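Local structure of response regulator aspartate phosphatase H (Bacillus subtilis, 3Q15) at residues 46-51 against 104-109; 110-115 against 152-157. The protein dephosphorylates the response regulator Spo0F and also acts on ComA, controlling sporulation and competence and separating the two in time. All coordinates share one frame; numbering follows the deposited sequence.

Interaction 1: residues 46-51 against 104-109; sequences EEDQDL and LFFRGM
Phe-106 reaches from helix 93-113 to the first turn of helix 49-67, where Leu-51 lies over one face of its ring: a worked example of an aromatic ring docking on a capped helix start. The Leu-51 methyl CD2 stands 4.0 Å from the centroid of the Phe-106 ring and 13° off the normal, a CH-pi contact displaced toward the rim. Within its own helix Phe-105 supplies CD2 over the centre of the opposite face, which sandwiches the ring. The leading atom of the Phe-106 ring meets backbone instead: Phe-106 CZ comes within 3.6 Å of Leu-51 CA, and the nearest CA atoms, those of Leu-51 and Phe-106, are 8.2 Å apart. With CG beside the backbone N (chi1 -76°), Phe-106 directs its far edge at this turn.

Such close apolar packing contrasts with the polar, more exposed margin. Asp-48 OD2 lies at the ring edge, in plane, 3.8 Å from Phe-106 CE1, and is hydrogen-bonded to Ser-9 OG. The other oxygen, Asp-48 OD1, caps the helix, weakly accepting from Asp-50 N at 3.0 Å and Leu-51 N at 3.2 Å; one carboxylate thus caps the turn, if weakly, and borders the ring. Asp-50 touches the ring through CB, 4.1 Å from Phe-106 CZ, while its OD1 is hydrogen-bonded to a polar side chain of the chain of another protein; other contacts from that chain reach Glu-47, through an aromatic side chain, and Gln-49.

Leu-51 packs on Val-12 and Ile-16 of helix 9-24 as well, and Phe-105 on Phe-143 of helix 137-153. The contact therefore ties the N-terminal three-helix region to the predicted first TPR repeat, with helix 9-24 packed against Leu-51 and helix 137-153 against Phe-105.

Interaction 2: residues 110-115 against 152-157; sequences YEFDQK and YHMKQT
Phe-112, in the last turn of helix 93-113, sets one edge of its ring against His-153 and Met-154, where helix 137-153 ends, illustrating how two helix ends can meet through one aromatic side chain. From CB, CG stands anti to the backbone N (chi1 171°), and the ring reaches across with one edge leading. Phe-112 CD1 meets the Met-154 sulfur SD at 4.0 Å. The next atom, Phe-112 CE1, is 3.7 Å from Met-154 CG, which lies at the edge in the ring plane. At the tip, Phe-112 CZ touches His-153 CB, also in plane at the edge, and lies 3.6 Å from His-153 CD2. The two aromatic planes are inclined at 67°, an oblique pairing. The Met-aromatic contact is likewise edgewise, with Met-154 SD 5.2 Å from the Phe-112 ring centroid.

Replacing Phe-112 with alanine would probably open a gap between the two helix ends and leave Met-154 CG and SD without their aromatic partner. Both helices terminate here in Schellman motifs, with Lys-115 and Lys-155 at positive phi. Lys-115 NZ approaches His-153 NE2 to 4.4 Å but is hydrogen-bonded to Tyr-117. No hydrogen bond crosses between the segments, so cohesion rests on dispersion and on weak aromatic and sulfur contacts, while the polar Lys-115 and His-153 border the more exposed side.

Helix 93-113 serves both contacts in turn, as a helical repeat protein can use successive turns of one helix for different neighbours. Residues 104-109 engage the start of helix 49-67 in interaction 1; the adjoining residues 110-115 engage the end of helix 137-153 in interaction 2. The centres lie about 14 Å apart, and along the chain the first contact closes before the second opens. Interaction 1 links the N-terminal family region to the predicted first TPR repeat, whereas interaction 2 joins that repeat to the predicted second. Through this shared helix the two contacts link the N-terminal helices to the TPR array.

Interaction 1: residues 46-51 against 104-109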
# COMPACT_ATOMS: atom_id res chain seq x y z
N GLU A 46 5.16 -2.02 -27.47
CA GLU A 46 3.77 -1.62 -27.27
C GLU A 46 3.72 -0.10 -27.16
O GLU A 46 4.70 0.54 -26.77
CB GLU A 46 3.21 -2.26 -26.00
CG GLU A 46 3.90 -1.80 -24.72
CD GLU A 46 3.23 -2.33 -23.47
OE1 GLU A 46 3.68 -1.98 -22.36
OE2 GLU A 46 2.25 -3.10 -23.60
N GLU A 47 2.57 0.48 -27.50
CA GLU A 47 2.42 1.93 -27.44
C GLU A 47 2.57 2.46 -26.01
O GLU A 47 1.93 1.96 -25.09
CB GLU A 47 1.08 2.37 -28.04
CG GLU A 47 1.00 2.23 -29.56
CD GLU A 47 -0.24 2.87 -30.16
OE1 GLU A 47 -1.11 3.34 -29.39
OE2 GLU A 47 -0.36 2.90 -31.40
N ASP A 48 3.44 3.45 -25.85
CA ASP A 48 3.65 4.11 -24.57
C ASP A 48 4.38 5.43 -24.79
O ASP A 48 5.61 5.48 -24.79
CB ASP A 48 4.45 3.23 -23.62
CG ASP A 48 4.52 3.79 -22.20
OD1 ASP A 48 4.30 5.01 -22.03
OD2 ASP A 48 4.77 3.02 -21.26
N GLN A 49 3.61 6.50 -24.98
CA GLN A 49 4.21 7.80 -25.27
C GLN A 49 5.10 8.30 -24.13
O GLN A 49 5.97 9.14 -24.34
CB GLN A 49 3.13 8.84 -25.61
CG GLN A 49 2.09 9.06 -24.54
CD GLN A 49 1.01 10.05 -24.95
OE1 GLN A 49 -0.05 10.11 -24.35
NE2 GLN A 49 1.29 10.83 -26.00
N ASP A 50 4.88 7.79 -22.92
CA ASP A 50 5.70 8.17 -21.78
C ASP A 50 7.11 7.61 -21.93
O ASP A 50 8.09 8.26 -21.57
CB ASP A 50 5.09 7.67 -20.47
CG ASP A 50 3.74 8.28 -20.18
OD1 ASP A 50 3.52 9.45 -20.54
OD2 ASP A 50 2.90 7.58 -19.58
N LEU A 51 7.20 6.39 -22.45
CA LEU A 51 8.48 5.75 -22.70
C LEU A 51 9.25 6.55 -23.75
O LEU A 51 10.44 6.80 -23.60
CB LEU A 51 8.28 4.31 -23.16
CG LEU A 51 9.51 3.41 -23.31
CD1 LEU A 51 10.33 3.78 -24.54
CD2 LEU A 51 10.37 3.45 -22.05
N LEU A 104 13.23 5.38 -12.19
CA LEU A 104 12.60 4.74 -11.04
C LEU A 104 11.20 4.25 -11.37
O LEU A 104 10.78 3.17 -10.95
CB LEU A 104 12.54 5.71 -9.86
CG LEU A 104 13.87 6.14 -9.24
CD1 LEU A 104 13.68 7.35 -8.34
CD2 LEU A 104 14.49 4.98 -8.46
N PHE A 105 10.46 5.05 -12.14
CA PHE A 105 9.10 4.71 -12.50
C PHE A 105 9.06 3.45 -13.35
O PHE A 105 8.39 2.48 -13.00
CB PHE A 105 8.42 5.87 -13.25
CG PHE A 105 7.04 5.52 -13.75
CD1 PHE A 105 5.93 5.69 -12.94
CD2 PHE A 105 6.86 5.03 -15.03
CE1 PHE A 105 4.66 5.36 -13.39
CE2 PHE A 105 5.59 4.70 -15.50
CZ PHE A 105 4.49 4.87 -14.68
N PHE A 106 9.79 3.46 -14.46
CA PHE A 106 9.81 2.31 -15.35
C PHE A 106 10.45 1.08 -14.72
O PHE A 106 10.13 -0.04 -15.10
CB PHE A 106 10.50 2.66 -16.67
CG PHE A 106 9.64 3.49 -17.57
CD1 PHE A 106 8.54 2.93 -18.19
CD2 PHE A 106 9.93 4.82 -17.78
CE1 PHE A 106 7.74 3.69 -19.03
CE2 PHE A 106 9.13 5.59 -18.61
CZ PHE A 106 8.03 5.02 -19.23
N ARG A 107 11.34 1.29 -13.76
CA ARG A 107 11.92 0.17 -13.04
C ARG A 107 10.87 -0.46 -12.14
O ARG A 107 10.81 -1.68 -11.99
CB ARG A 107 13.14 0.61 -12.21
CG ARG A 107 13.72 -0.49 -11.34
CD ARG A 107 14.12 -1.70 -12.17
NE ARG A 107 14.59 -2.80 -11.33
CZ ARG A 107 15.86 -3.01 -11.00
NH1 ARG A 107 16.80 -2.19 -11.43
NH2 ARG A 107 16.18 -4.05 -10.24
N GLY A 108 10.03 0.38 -11.54
CA GLY A 108 8.93 -0.09 -10.73
C GLY A 108 7.92 -0.87 -11.56
O GLY A 108 7.44 -1.93 -11.14
N MET A 109 7.61 -0.36 -12.74
CA MET A 109 6.69 -1.05 -13.64
C MET A 109 7.29 -2.37 -14.14
O MET A 109 6.57 -3.35 -14.31
CB MET A 109 6.30 -0.15 -14.81
CG MET A 109 5.38 1.01 -14.43
SD MET A 109 3.85 0.46 -13.64
CE MET A 109 3.03 2.03 -13.36

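Interaction 2: residues 110-115 against 152-157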
# COMPACT_ATOMS: atom_id res chain seq x y z
N TYR A 110 8.60 -2.39 -14.36
CA TYR A 110 9.26 -3.63 -14.78
C TYR A 110 9.12 -4.70 -13.70
O TYR A 110 8.81 -5.86 -13.99
CB TYR A 110 10.73 -3.38 -15.10
CG TYR A 110 11.49 -4.63 -15.48
CD1 TYR A 110 11.40 -5.17 -16.76
CD2 TYR A 110 12.32 -5.27 -14.56
CE1 TYR A 110 12.11 -6.32 -17.12
CE2 TYR A 110 13.02 -6.42 -14.91
CZ TYR A 110 12.91 -6.93 -16.18
OH TYR A 110 13.61 -8.07 -16.53
N GLU A 111 9.36 -4.31 -12.45
CA GLU A 111 9.20 -5.23 -11.34
C GLU A 111 7.75 -5.68 -11.23
O GLU A 111 7.47 -6.86 -11.01
CB GLU A 111 9.66 -4.57 -10.04
CG GLU A 111 11.15 -4.20 -10.03
CD GLU A 111 12.06 -5.43 -10.07
OE1 GLU A 111 11.58 -6.55 -9.79
OE2 GLU A 111 13.26 -5.27 -10.39
N PHE A 112 6.83 -4.73 -11.42
CA PHE A 112 5.41 -5.03 -11.39
C PHE A 112 5.03 -6.06 -12.46
O PHE A 112 4.27 -6.99 -12.19
CB PHE A 112 4.58 -3.75 -11.57
CG PHE A 112 3.11 -3.99 -11.76
CD1 PHE A 112 2.28 -4.16 -10.67
CD2 PHE A 112 2.57 -4.04 -13.03
CE1 PHE A 112 0.93 -4.38 -10.84
CE2 PHE A 112 1.22 -4.26 -13.21
CZ PHE A 112 0.40 -4.43 -12.11
N ASP A 113 5.59 -5.90 -13.65
CA ASP A 113 5.28 -6.79 -14.77
C ASP A 113 5.81 -8.21 -14.59
O ASP A 113 5.31 -9.15 -15.21
CB ASP A 113 5.78 -6.20 -16.08
CG ASP A 113 4.95 -5.02 -16.55
OD1 ASP A 113 3.78 -4.93 -16.12
OD2 ASP A 113 5.47 -4.20 -17.34
N GLN A 114 6.84 -8.37 -13.75
CA GLN A 114 7.34 -9.70 -13.45
C GLN A 114 6.84 -10.15 -12.09
O GLN A 114 7.37 -11.09 -11.50
CB GLN A 114 8.87 -9.74 -13.53
CG GLN A 114 9.61 -8.98 -12.45
CD GLN A 114 11.11 -9.13 -12.58
OE1 GLN A 114 11.60 -9.73 -13.54
NE2 GLN A 114 11.86 -8.60 -11.61
N LYS A 115 5.82 -9.47 -11.59
CA LYS A 115 5.16 -9.83 -10.35
C LYS A 115 6.07 -9.75 -9.12
O LYS A 115 5.82 -10.41 -8.12
CB LYS A 115 4.51 -11.21 -10.46
CG LYS A 115 3.55 -11.35 -11.64
CD LYS A 115 2.85 -12.71 -11.65
CE LYS A 115 1.75 -12.77 -10.60
NZ LYS A 115 0.69 -11.75 -10.84
N TYR A 152 -4.21 -1.86 -7.74
CA TYR A 152 -5.45 -2.60 -7.95
C TYR A 152 -5.18 -4.03 -8.42
O TYR A 152 -5.72 -4.99 -7.87
CB TYR A 152 -6.37 -1.88 -8.94
CG TYR A 152 -7.51 -2.74 -9.44
CD1 TYR A 152 -8.60 -3.04 -8.63
CD2 TYR A 152 -7.50 -3.25 -10.73
CE1 TYR A 152 -9.64 -3.82 -9.08
CE2 TYR A 152 -8.54 -4.04 -11.20
CZ TYR A 152 -9.61 -4.32 -10.37
OH TYR A 152 -10.64 -5.09 -10.83
N HIS A 153 -4.33 -4.16 -9.44
CA HIS A 153 -3.95 -5.48 -9.95
C HIS A 153 -3.24 -6.28 -8.86
O HIS A 153 -3.35 -7.50 -8.79
CB HIS A 153 -3.05 -5.35 -11.18
CG HIS A 153 -2.70 -6.66 -11.83
ND1 HIS A 153 -3.54 -7.29 -12.72
CD2 HIS A 153 -1.60 -7.44 -11.71
CE1 HIS A 153 -2.97 -8.41 -13.13
NE2 HIS A 153 -1.80 -8.53 -12.53
N MET A 154 -2.52 -5.57 -7.99
CA MET A 154 -1.83 -6.19 -6.86
C MET A 154 -2.79 -6.49 -5.71
O MET A 154 -2.38 -6.98 -4.66
CB MET A 154 -0.71 -5.28 -6.37
CG MET A 154 0.52 -5.25 -7.26
SD MET A 154 1.77 -4.06 -6.72
CE MET A 154 1.64 -4.22 -4.95
N LYS A 155 -4.07 -6.20 -5.91
CA LYS A 155 -5.08 -6.42 -4.89
C LYS A 155 -4.76 -5.68 -3.59
O LYS A 155 -5.17 -6.10 -2.51
CB LYS A 155 -5.28 -7.92 -4.62
CG LYS A 155 -6.10 -8.63 -5.67
CD LYS A 155 -5.30 -9.73 -6.35
CE LYS A 155 -6.17 -10.58 -7.26
NZ LYS A 155 -5.42 -11.72 -7.86
N GLN A 156 -4.02 -4.59 -3.70
CA GLN A 156 -3.83 -3.68 -2.58
C GLN A 156 -4.84 -2.56 -2.78
O GLN A 156 -4.49 -1.44 -3.13
CB GLN A 156 -2.40 -3.14 -2.54
CG GLN A 156 -1.30 -4.20 -2.69
CD GLN A 156 -1.32 -5.22 -1.57
OE1 GLN A 156 -2.01 -6.24 -1.66
NE2 GLN A 156 -0.57 -4.96 -0.51
N THR A 157 -6.10 -2.91 -2.57
CA THR A 157 -7.23 -2.08 -2.98
C THR A 157 -7.36 -0.78 -2.20
O THR A 157 -7.80 0.23 -2.75
CB THR A 157 -8.54 -2.89 -2.92
OG1 THR A 157 -8.36 -4.15 -3.58
CG2 THR A 157 -9.69 -2.12 -3.58